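Local atomic coordinates of phthiocerol synthesis polyketide synthase type I PpsC (Mycobacterium tuberculosis, PDB entry 7AHB), a protein that probably selects acyl extender units and loads them onto the acyl carrier protein during the polyketide chain assembly that builds phthiocerol in Mycobacterium tuberculosis. Residues 121-124 / 125-128; 201-204 / 205-208; 283-286 / 287-291. All coordinates share one frame; numbering follows the deposited sequence.

Contact 1 (121-124 / 125-128); sequences TALW and RSYG
T121 and A122 hold the last turn of helix 106-126 through regular backbone bonds: R125 N gives to T121 O at 3.0 Å, and S126 N to A122 O. One step on, the pattern tightens. Y127 N reaches back three residues to W124 O at 3.0 Å. G128, with positive phi, is the C-prime residue of a Schellman motif, its N on R125 O at 3.0 Å and V129 N on W124 O. The side-chain bond of the turn runs from S126 OG to L123 O, 2.6 Å long. A chi1 of 73° sets OG between the backbone N and the carbonyl carbon of S126, curling it back over the helix; S126 N and Y127 N add weak bonds to the same oxygen. Apolar contact comes from L123, whose CD1 lies 3.7 Å from Y127 CE2 as the two side chains cross obliquely. Beyond the turn, Y127 OH bonds E71, and W124 leans its ring on F51 and bonds T345 through NE1. The nearest side-chain atom of S126 is about 3 Å from a bound sodium ion, probably the one held by E71 and A73. The short S126 hydroxyl bond probably makes up for the weak backbone bonds to L123 O at this C-terminus, where a nearby cation may further polarise the hydroxyl.

Contact 2 (201-204 / 205-208); sequences YASP and RQTV
The chain doubles back between A202 and Q206 as the loop of a beta hairpin, with S203 N bonded to Q206 O at 3.1 Å, while A202 N adds a weak bond to the same oxygen. Inside the bend sits the hydroxyl of S203. Its OG accepts R205 N at 3.1 Å, which makes an ST turn, and takes a weaker, more bent bond from Q206 N at 3.0 Å. Rotation about chi1 to 74° swings OG forward over the following backbone, where both amides can reach it. The same oxygen donates to water 2 at 2.7 Å, and this water in turn donates to Q206 OE1, so that the turn hydroxyl and the amide end are joined through solvent; OE1 also has a weak bond with S326. Water 1 donates to S203 O and to T207 OG1, the latter at 2.7 Å; T207 OG1 is bonded to L181 O as well. Past the bend, P204 CB lies 3.9 Å above one face of the R205 guanidinium, toward its rim. The bend of the arginine chain at chi3, -78°, folds that group back against the proline, and NH1 adds a weak bond to D329 O. P204 also rests on T330 and A333 of helix 324-334. The hairpin joins strands 197-201 and 207-211 in the ferredoxin-like subdomain found in acyltransferases of this family. The buried S203 hydroxyl accepts from two amides and donates to a water, so its polar capacity is used within the bend.

Contact 3 (283-286 / 287-291); sequences PRFD and AEHWA
D286 OD1 accepts H289 N at 3.1 Å, with an N-H...O angle of 153°, and is met nearly along its C-O axis. The other carboxylate oxygen, OD2, takes a 2.8 Å salt bridge from R284 NH1 on its anti lone pair, which steadies the group. D286 is thus the N-cap of helix 287-295: with chi1 at 56° its CG stands between the backbone N and the carbonyl carbon, which brings OD1 round to the first turn. The helix dipole would be expected to favour the negative charge here, although E288 places a like charge nearby. D286 O receives W290 N at 3.1 Å, the first regular bond of the helix. Just before the cap, F285 is the centre of an inverse gamma turn closed by a weak bond from D286 N to R284 O, and F285 O takes a weak bond from W290 NE1 at 3.0 Å. This turn and cap lead the loop after strand 267-269 into the helix, beside helix 141-147, which follows what is probably the nucleophile elbow of the acyltransferase. The rings of F285, H289 and W290 form an aromatic cluster. F285 sets its edge to the face of H289 in a T-shaped pair, centroids 4.6 Å apart and planes at 62°. Within it, F285 CD2 comes 3.4 Å from H289 NE2. H289 in turn brings CD2 over one face of W290, toward its rim. F285 CD2 also meets W290 CZ2 at 3.9 Å. Both ring nitrogens of H289 are engaged, ND1 with Y272 OH and NE2 with E141, while A145 packs against F285 and W290.

The three contacts lie apart in the acyltransferase, their nearest atoms about 14 to 20 Å from one another, and share no helix or strand. Contacts 1 and 3 treat opposite ends of helices: at 121-128 a helix stops on a glycine and a serine hydroxyl, whereas at 283-291 one starts under a carboxylate. Contact 2 turns a hairpin in the smaller antiparallel sheet, on the opposite side of the chain's centre from contact 1. All are partly buried. Contact 3 carries buried aromatic rings beside the probable nucleophile elbow, contact 1 reaches the surface near sodium, and contact 2 depends more on bound water.

Contact 1 (121-124 / 125-128)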
ATOM      1  N   THR A 121       0.007  10.390  -6.915  1.00 16.78           N
ATOM      2  CA  THR A 121       0.856  11.308  -6.162  1.00 16.49           C
ATOM      3  C   THR A 121       1.147  12.560  -6.976  1.00 17.30           C
ATOM      4  O   THR A 121       1.140  13.668  -6.432  1.00 18.00           O
ATOM      5  CB  THR A 121       2.151  10.613  -5.762  1.00 16.83           C
ATOM      6  OG1 THR A 121       1.888   9.452  -4.933  1.00 14.92           O
ATOM      7  CG2 THR A 121       3.056  11.572  -4.939  1.00 15.83           C
ATOM      8  N   ALA A 122       1.323  12.401  -8.295  1.00 19.28           N
ATOM      9  CA  ALA A 122       1.517  13.544  -9.187  1.00 20.59           C
ATOM     10  C   ALA A 122       0.273  14.410  -9.232  1.00 23.13           C
ATOM     11  O   ALA A 122       0.361  15.647  -9.291  1.00 20.53           O
ATOM     12  CB  ALA A 122       1.866  13.056 -10.588  1.00 22.16           C
ATOM     13  N   LEU A 123      -0.896  13.775  -9.185  1.00 19.45           N
ATOM     14  CA  LEU A 123      -2.149  14.510  -9.235  1.00 20.69           C
ATOM     15  C   LEU A 123      -2.293  15.408  -8.019  1.00 21.24           C
ATOM     16  O   LEU A 123      -2.586  16.603  -8.149  1.00 22.45           O
ATOM     17  CB  LEU A 123      -3.319  13.534  -9.330  1.00 20.71           C
ATOM     18  CG  LEU A 123      -4.717  14.141  -9.345  1.00 22.12           C
ATOM     19  CD1 LEU A 123      -4.833  15.137 -10.493  1.00 23.27           C
ATOM     20  CD2 LEU A 123      -5.778  13.066  -9.455  1.00 22.18           C
ATOM     21  N   TRP A 124      -2.119  14.837  -6.821  1.00 23.35           N
ATOM     22  CA  TRP A 124      -2.168  15.650  -5.607  1.00 21.85           C
ATOM     23  C   TRP A 124      -1.141  16.786  -5.654  1.00 23.01           C
ATOM     24  O   TRP A 124      -1.430  17.920  -5.241  1.00 22.88           O
ATOM     25  CB  TRP A 124      -1.906  14.788  -4.375  1.00 21.07           C
ATOM     26  CG  TRP A 124      -3.048  13.973  -3.859  1.00 20.85           C
ATOM     27  CD1 TRP A 124      -3.161  12.611  -3.895  1.00 19.13           C
ATOM     28  CD2 TRP A 124      -4.220  14.454  -3.189  1.00 21.23           C
ATOM     29  NE1 TRP A 124      -4.321  12.224  -3.300  1.00 19.58           N
ATOM     30  CE2 TRP A 124      -4.991  13.330  -2.849  1.00 21.70           C
ATOM     31  CE3 TRP A 124      -4.680  15.718  -2.831  1.00 23.46           C
ATOM     32  CZ2 TRP A 124      -6.201  13.429  -2.162  1.00 22.40           C
ATOM     33  CZ3 TRP A 124      -5.897  15.820  -2.175  1.00 24.99           C
ATOM     34  CH2 TRP A 124      -6.639  14.680  -1.838  1.00 23.27           C
ATOM     35  N   ARG A 125       0.074  16.489  -6.126  1.00 29.55           N
ATOM     36  CA  ARG A 125       1.109  17.513  -6.207  1.00 33.45           C
ATOM     37  C   ARG A 125       0.661  18.686  -7.071  1.00 34.43           C
ATOM     38  O   ARG A 125       0.960  19.848  -6.763  1.00 32.00           O
ATOM     39  CB  ARG A 125       2.398  16.918  -6.769  1.00 33.86           C
ATOM     40  CG  ARG A 125       3.500  17.969  -7.059  1.00 32.51           C
ATOM     41  CD  ARG A 125       4.837  17.287  -7.068  1.00 33.98           C
ATOM     42  NE  ARG A 125       6.052  18.085  -7.298  1.00 37.15           N
ATOM     43  CZ  ARG A 125       6.265  19.370  -6.994  1.00 38.13           C
ATOM     44  NH1 ARG A 125       5.318  20.152  -6.457  1.00 40.18           N
ATOM     45  NH2 ARG A 125       7.463  19.885  -7.257  1.00 37.10           N
ATOM     46  N   SER A 126      -0.040  18.399  -8.166  1.00 24.27           N
ATOM     47  CA  SER A 126      -0.476  19.455  -9.069  1.00 24.69           C
ATOM     48  C   SER A 126      -1.496  20.376  -8.416  1.00 27.49           C
ATOM     49  O   SER A 126      -1.707  21.489  -8.901  1.00 30.13           O
ATOM     50  CB  SER A 126      -1.069  18.861 -10.360  1.00 25.88           C
ATOM     51  OG  SER A 126      -2.340  18.289 -10.141  1.00 25.37           O
ATOM     52  N   TYR A 127      -2.136  19.943  -7.331  1.00 29.20           N
ATOM     53  CA  TYR A 127      -3.060  20.777  -6.574  1.00 28.95           C
ATOM     54  C   TYR A 127      -2.449  21.248  -5.254  1.00 30.74           C
ATOM     55  O   TYR A 127      -3.187  21.672  -4.348  1.00 30.07           O
ATOM     56  CB  TYR A 127      -4.370  20.022  -6.339  1.00 31.13           C
ATOM     57  CG  TYR A 127      -5.169  19.865  -7.604  1.00 31.53           C
ATOM     58  CD1 TYR A 127      -5.785  20.969  -8.182  1.00 33.27           C
ATOM     59  CD2 TYR A 127      -5.298  18.633  -8.234  1.00 30.96           C
ATOM     60  CE1 TYR A 127      -6.508  20.858  -9.354  1.00 33.26           C
ATOM     61  CE2 TYR A 127      -6.031  18.511  -9.418  1.00 31.03           C
ATOM     62  CZ  TYR A 127      -6.634  19.618  -9.957  1.00 33.39           C
ATOM     63  OH  TYR A 127      -7.374  19.520 -11.125  1.00 35.10           O
ATOM     64  N   GLY A 128      -1.116  21.180  -5.132  1.00 27.14           N
ATOM     65  CA  GLY A 128      -0.429  21.755  -3.991  1.00 30.09           C
ATOM     66  C   GLY A 128      -0.375  20.881  -2.767  1.00 30.35           C
ATOM     67  O   GLY A 128      -0.045  21.382  -1.686  1.00 30.08           O
TER

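Contact 2 (201-204 / 205-208)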
ATOM      1  N   TYR A 201      -0.257  -6.059  11.191  1.00 14.29           N
ATOM      2  CA  TYR A 201      -0.818  -5.381  12.362  1.00 16.21           C
ATOM      3  C   TYR A 201      -1.603  -4.197  11.813  1.00 20.27           C
ATOM      4  O   TYR A 201      -1.023  -3.139  11.529  1.00 18.96           O
ATOM      5  CB  TYR A 201       0.276  -4.918  13.314  1.00 17.04           C
ATOM      6  CG  TYR A 201       1.177  -6.002  13.864  1.00 17.41           C
ATOM      7  CD1 TYR A 201       0.862  -6.662  15.033  1.00 16.28           C
ATOM      8  CD2 TYR A 201       2.349  -6.344  13.215  1.00 21.62           C
ATOM      9  CE1 TYR A 201       1.695  -7.649  15.547  1.00 21.34           C
ATOM     10  CE2 TYR A 201       3.198  -7.320  13.713  1.00 20.16           C
ATOM     11  CZ  TYR A 201       2.870  -7.965  14.885  1.00 18.99           C
ATOM     12  OH  TYR A 201       3.712  -8.924  15.373  1.00 18.43           O
ATOM     13  N   ALA A 202      -2.920  -4.371  11.624  1.00 16.67           N
ATOM     14  CA  ALA A 202      -3.673  -3.340  10.915  1.00 19.01           C
ATOM     15  C   ALA A 202      -4.047  -2.163  11.820  1.00 19.95           C
ATOM     16  O   ALA A 202      -3.970  -0.998  11.408  1.00 19.35           O
ATOM     17  CB  ALA A 202      -4.924  -3.934  10.287  1.00 20.27           C
ATOM     18  N   SER A 203      -4.453  -2.439  13.028  1.00 19.84           N
ATOM     19  CA  SER A 203      -4.890  -1.428  13.971  1.00 21.12           C
ATOM     20  C   SER A 203      -4.932  -2.088  15.344  1.00 21.52           C
ATOM     21  O   SER A 203      -4.650  -3.291  15.460  1.00 22.74           O
ATOM     22  CB  SER A 203      -6.255  -0.883  13.593  1.00 20.08           C
ATOM     23  OG  SER A 203      -7.263  -1.819  13.883  1.00 19.83           O
ATOM     24  N   PRO A 204      -5.303  -1.358  16.397  1.00 27.20           N
ATOM     25  CA  PRO A 204      -5.469  -2.018  17.706  1.00 26.48           C
ATOM     26  C   PRO A 204      -6.595  -3.022  17.712  1.00 28.44           C
ATOM     27  O   PRO A 204      -6.666  -3.845  18.636  1.00 27.15           O
ATOM     28  CB  PRO A 204      -5.750  -0.858  18.675  1.00 25.94           C
ATOM     29  CG  PRO A 204      -5.293   0.390  17.948  1.00 26.99           C
ATOM     30  CD  PRO A 204      -5.514   0.103  16.469  1.00 24.77           C
ATOM     31  N   ARG A 205      -7.478  -2.988  16.708  1.00 39.29           N
ATOM     32  CA  ARG A 205      -8.682  -3.806  16.709  1.00 41.56           C
ATOM     33  C   ARG A 205      -8.768  -4.807  15.572  1.00 38.10           C
ATOM     34  O   ARG A 205      -9.635  -5.683  15.620  1.00 37.42           O
ATOM     35  CB  ARG A 205      -9.931  -2.912  16.656  1.00 40.90           C
ATOM     36  CG  ARG A 205     -10.432  -2.480  18.016  1.00 44.31           C
ATOM     37  CD  ARG A 205     -11.294  -1.210  17.923  1.00 46.02           C
ATOM     38  NE  ARG A 205     -10.462  -0.007  17.763  1.00 45.51           N
ATOM     39  CZ  ARG A 205      -9.746   0.547  18.751  1.00 44.94           C
ATOM     40  NH1 ARG A 205      -9.018   1.645  18.518  1.00 42.45           N
ATOM     41  NH2 ARG A 205      -9.739  -0.008  19.972  1.00 45.60           N
ATOM     42  N   GLN A 206      -7.911  -4.708  14.567  1.00 24.95           N
ATOM     43  CA  GLN A 206      -7.942  -5.596  13.417  1.00 23.15           C
ATOM     44  C   GLN A 206      -6.546  -6.098  13.088  1.00 21.55           C
ATOM     45  O   GLN A 206      -5.564  -5.356  13.181  1.00 23.39           O
ATOM     46  CB  GLN A 206      -8.517  -4.889  12.188  1.00 25.19           C
ATOM     47  CG  GLN A 206     -10.024  -4.606  12.279  1.00 26.21           C
ATOM     48  CD  GLN A 206     -10.566  -4.002  10.993  1.00 26.62           C
ATOM     49  OE1 GLN A 206     -10.032  -3.013  10.483  1.00 25.77           O
ATOM     50  NE2 GLN A 206     -11.623  -4.603  10.458  1.00 27.70           N
ATOM     51  N   THR A 207      -6.473  -7.351  12.651  1.00 17.82           N
ATOM     52  CA  THR A 207      -5.222  -8.012  12.318  1.00 16.16           C
ATOM     53  C   THR A 207      -5.468  -8.876  11.091  1.00 16.74           C
ATOM     54  O   THR A 207      -6.547  -9.439  10.932  1.00 16.86           O
ATOM     55  CB  THR A 207      -4.723  -8.893  13.492  1.00 16.83           C
ATOM     56  OG1 THR A 207      -4.672  -8.131  14.719  1.00 16.67           O
ATOM     57  CG2 THR A 207      -3.375  -9.463  13.200  1.00 15.87           C
ATOM     58  N   VAL A 208      -4.458  -9.003  10.246  1.00 15.36           N
ATOM     59  CA  VAL A 208      -4.545  -9.811   9.036  1.00 19.56           C
ATOM     60  C   VAL A 208      -3.677 -11.041   9.232  1.00 17.70           C
ATOM     61  O   VAL A 208      -2.527 -10.929   9.677  1.00 14.83           O
ATOM     62  CB  VAL A 208      -4.109  -9.029   7.779  1.00 15.65           C
ATOM     63  CG1 VAL A 208      -4.181  -9.945   6.554  1.00 19.39           C
ATOM     64  CG2 VAL A 208      -4.991  -7.812   7.586  1.00 17.33           C
TER
HETATM   65  O   HOH W   1      -3.312  -5.787  14.832  1.00 20.92           O
HETATM   66  O   HOH W   2      -9.317  -1.319  12.266  1.00 24.57           O

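Contact 3 (283-286 / 287-291)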
ATOM      1  N   PRO A 283      17.616   2.901   7.329  1.00 43.66           N
ATOM      2  CA  PRO A 283      17.384   1.766   6.421  1.00 42.68           C
ATOM      3  C   PRO A 283      17.877   2.067   5.012  1.00 39.79           C
ATOM      4  O   PRO A 283      17.751   3.184   4.513  1.00 39.19           O
ATOM      5  CB  PRO A 283      15.863   1.563   6.463  1.00 42.83           C
ATOM      6  CG  PRO A 283      15.315   2.842   7.077  1.00 40.51           C
ATOM      7  CD  PRO A 283      16.382   3.320   8.019  1.00 44.57           C
ATOM      8  N   ARG A 284      18.478   1.055   4.396  1.00 24.77           N
ATOM      9  CA  ARG A 284      18.895   1.079   3.005  1.00 22.80           C
ATOM     10  C   ARG A 284      17.883   0.280   2.196  1.00 25.21           C
ATOM     11  O   ARG A 284      17.695  -0.924   2.433  1.00 26.16           O
ATOM     12  CB  ARG A 284      20.288   0.482   2.845  1.00 26.44           C
ATOM     13  CG  ARG A 284      20.862   0.642   1.451  1.00 27.81           C
ATOM     14  CD  ARG A 284      22.358   0.317   1.412  1.00 32.32           C
ATOM     15  NE  ARG A 284      22.913   0.563   0.077  1.00 33.10           N
ATOM     16  CZ  ARG A 284      23.025  -0.371  -0.872  1.00 34.23           C
ATOM     17  NH1 ARG A 284      22.633  -1.630  -0.634  1.00 32.96           N
ATOM     18  NH2 ARG A 284      23.530  -0.048  -2.066  1.00 34.30           N
ATOM     19  N   PHE A 285      17.212   0.947   1.265  1.00 16.06           N
ATOM     20  CA  PHE A 285      16.095   0.314   0.559  1.00 17.88           C
ATOM     21  C   PHE A 285      16.597  -0.497  -0.639  1.00 17.46           C
ATOM     22  O   PHE A 285      16.251  -0.266  -1.789  1.00 17.25           O
ATOM     23  CB  PHE A 285      15.073   1.367   0.151  1.00 15.85           C
ATOM     24  CG  PHE A 285      14.350   1.960   1.306  1.00 17.91           C
ATOM     25  CD1 PHE A 285      14.849   3.087   1.954  1.00 18.77           C
ATOM     26  CD2 PHE A 285      13.179   1.376   1.783  1.00 18.49           C
ATOM     27  CE1 PHE A 285      14.185   3.624   3.043  1.00 17.66           C
ATOM     28  CE2 PHE A 285      12.515   1.911   2.874  1.00 19.18           C
ATOM     29  CZ  PHE A 285      13.025   3.031   3.507  1.00 19.32           C
ATOM     30  N   ASP A 286      17.409  -1.488  -0.317  1.00 18.16           N
ATOM     31  CA  ASP A 286      18.146  -2.302  -1.261  1.00 18.63           C
ATOM     32  C   ASP A 286      17.493  -3.680  -1.364  1.00 19.25           C
ATOM     33  O   ASP A 286      16.420  -3.924  -0.800  1.00 17.60           O
ATOM     34  CB  ASP A 286      19.611  -2.416  -0.818  1.00 21.33           C
ATOM     35  CG  ASP A 286      19.763  -2.972   0.603  1.00 24.23           C
ATOM     36  OD1 ASP A 286      18.769  -3.504   1.168  1.00 20.24           O
ATOM     37  OD2 ASP A 286      20.876  -2.840   1.167  1.00 21.29           O
ATOM     38  N   ALA A 287      18.154  -4.596  -2.085  1.00 18.38           N
ATOM     39  CA  ALA A 287      17.572  -5.915  -2.334  1.00 20.25           C
ATOM     40  C   ALA A 287      17.193  -6.616  -1.033  1.00 18.89           C
ATOM     41  O   ALA A 287      16.108  -7.206  -0.929  1.00 15.87           O
ATOM     42  CB  ALA A 287      18.549  -6.779  -3.126  1.00 19.15           C
ATOM     43  N   GLU A 288      18.071  -6.569  -0.024  1.00 23.63           N
ATOM     44  CA  GLU A 288      17.752  -7.234   1.238  1.00 23.68           C
ATOM     45  C   GLU A 288      16.508  -6.625   1.873  1.00 20.44           C
ATOM     46  O   GLU A 288      15.685  -7.333   2.467  1.00 18.56           O
ATOM     47  CB  GLU A 288      18.936  -7.159   2.210  1.00 28.69           C
ATOM     48  CG  GLU A 288      18.608  -7.719   3.583  1.00 27.68           C
ATOM     49  CD  GLU A 288      19.818  -7.777   4.524  1.00 33.09           C
ATOM     50  OE1 GLU A 288      20.889  -7.206   4.188  1.00 34.10           O
ATOM     51  OE2 GLU A 288      19.698  -8.405   5.599  1.00 31.95           O
ATOM     52  N   HIS A 289      16.345  -5.310   1.762  1.00 17.76           N
ATOM     53  CA  HIS A 289      15.169  -4.686   2.357  1.00 17.28           C
ATOM     54  C   HIS A 289      13.883  -5.200   1.716  1.00 16.54           C
ATOM     55  O   HIS A 289      12.890  -5.469   2.400  1.00 13.57           O
ATOM     56  CB  HIS A 289      15.219  -3.178   2.188  1.00 16.88           C
ATOM     57  CG  HIS A 289      14.003  -2.489   2.713  1.00 16.48           C
ATOM     58  ND1 HIS A 289      13.896  -2.063   4.017  1.00 18.53           N
ATOM     59  CD2 HIS A 289      12.834  -2.167   2.116  1.00 16.48           C
ATOM     60  CE1 HIS A 289      12.720  -1.492   4.199  1.00 17.54           C
ATOM     61  NE2 HIS A 289      12.058  -1.540   3.059  1.00 18.31           N
ATOM     62  N   TRP A 290      13.863  -5.287   0.390  1.00 13.58           N
ATOM     63  CA  TRP A 290      12.652  -5.748  -0.287  1.00 15.22           C
ATOM     64  C   TRP A 290      12.397  -7.236  -0.053  1.00 13.65           C
ATOM     65  O   TRP A 290      11.240  -7.653   0.064  1.00 17.36           O
ATOM     66  CB  TRP A 290      12.754  -5.384  -1.770  1.00 14.10           C
ATOM     67  CG  TRP A 290      12.889  -3.903  -1.925  1.00 15.87           C
ATOM     68  CD1 TRP A 290      13.944  -3.224  -2.478  1.00 16.73           C
ATOM     69  CD2 TRP A 290      11.973  -2.903  -1.445  1.00 13.37           C
ATOM     70  NE1 TRP A 290      13.727  -1.860  -2.403  1.00 15.12           N
ATOM     71  CE2 TRP A 290      12.535  -1.639  -1.756  1.00 17.50           C
ATOM     72  CE3 TRP A 290      10.735  -2.952  -0.783  1.00 13.52           C
ATOM     73  CZ2 TRP A 290      11.907  -0.447  -1.431  1.00 17.04           C
ATOM     74  CZ3 TRP A 290      10.111  -1.767  -0.457  1.00 16.38           C
ATOM     75  CH2 TRP A 290      10.697  -0.519  -0.802  1.00 14.10           C
ATOM     76  N   ALA A 291      13.443  -8.051   0.028  1.00 15.87           N
ATOM     77  CA  ALA A 291      13.254  -9.449   0.414  1.00 15.75           C
ATOM     78  C   ALA A 291      12.698  -9.552   1.828  1.00 18.03           C
ATOM     79  O   ALA A 291      11.886 -10.438   2.128  1.00 15.36           O
ATOM     80  CB  ALA A 291      14.576 -10.200   0.306  1.00 17.38           C
TER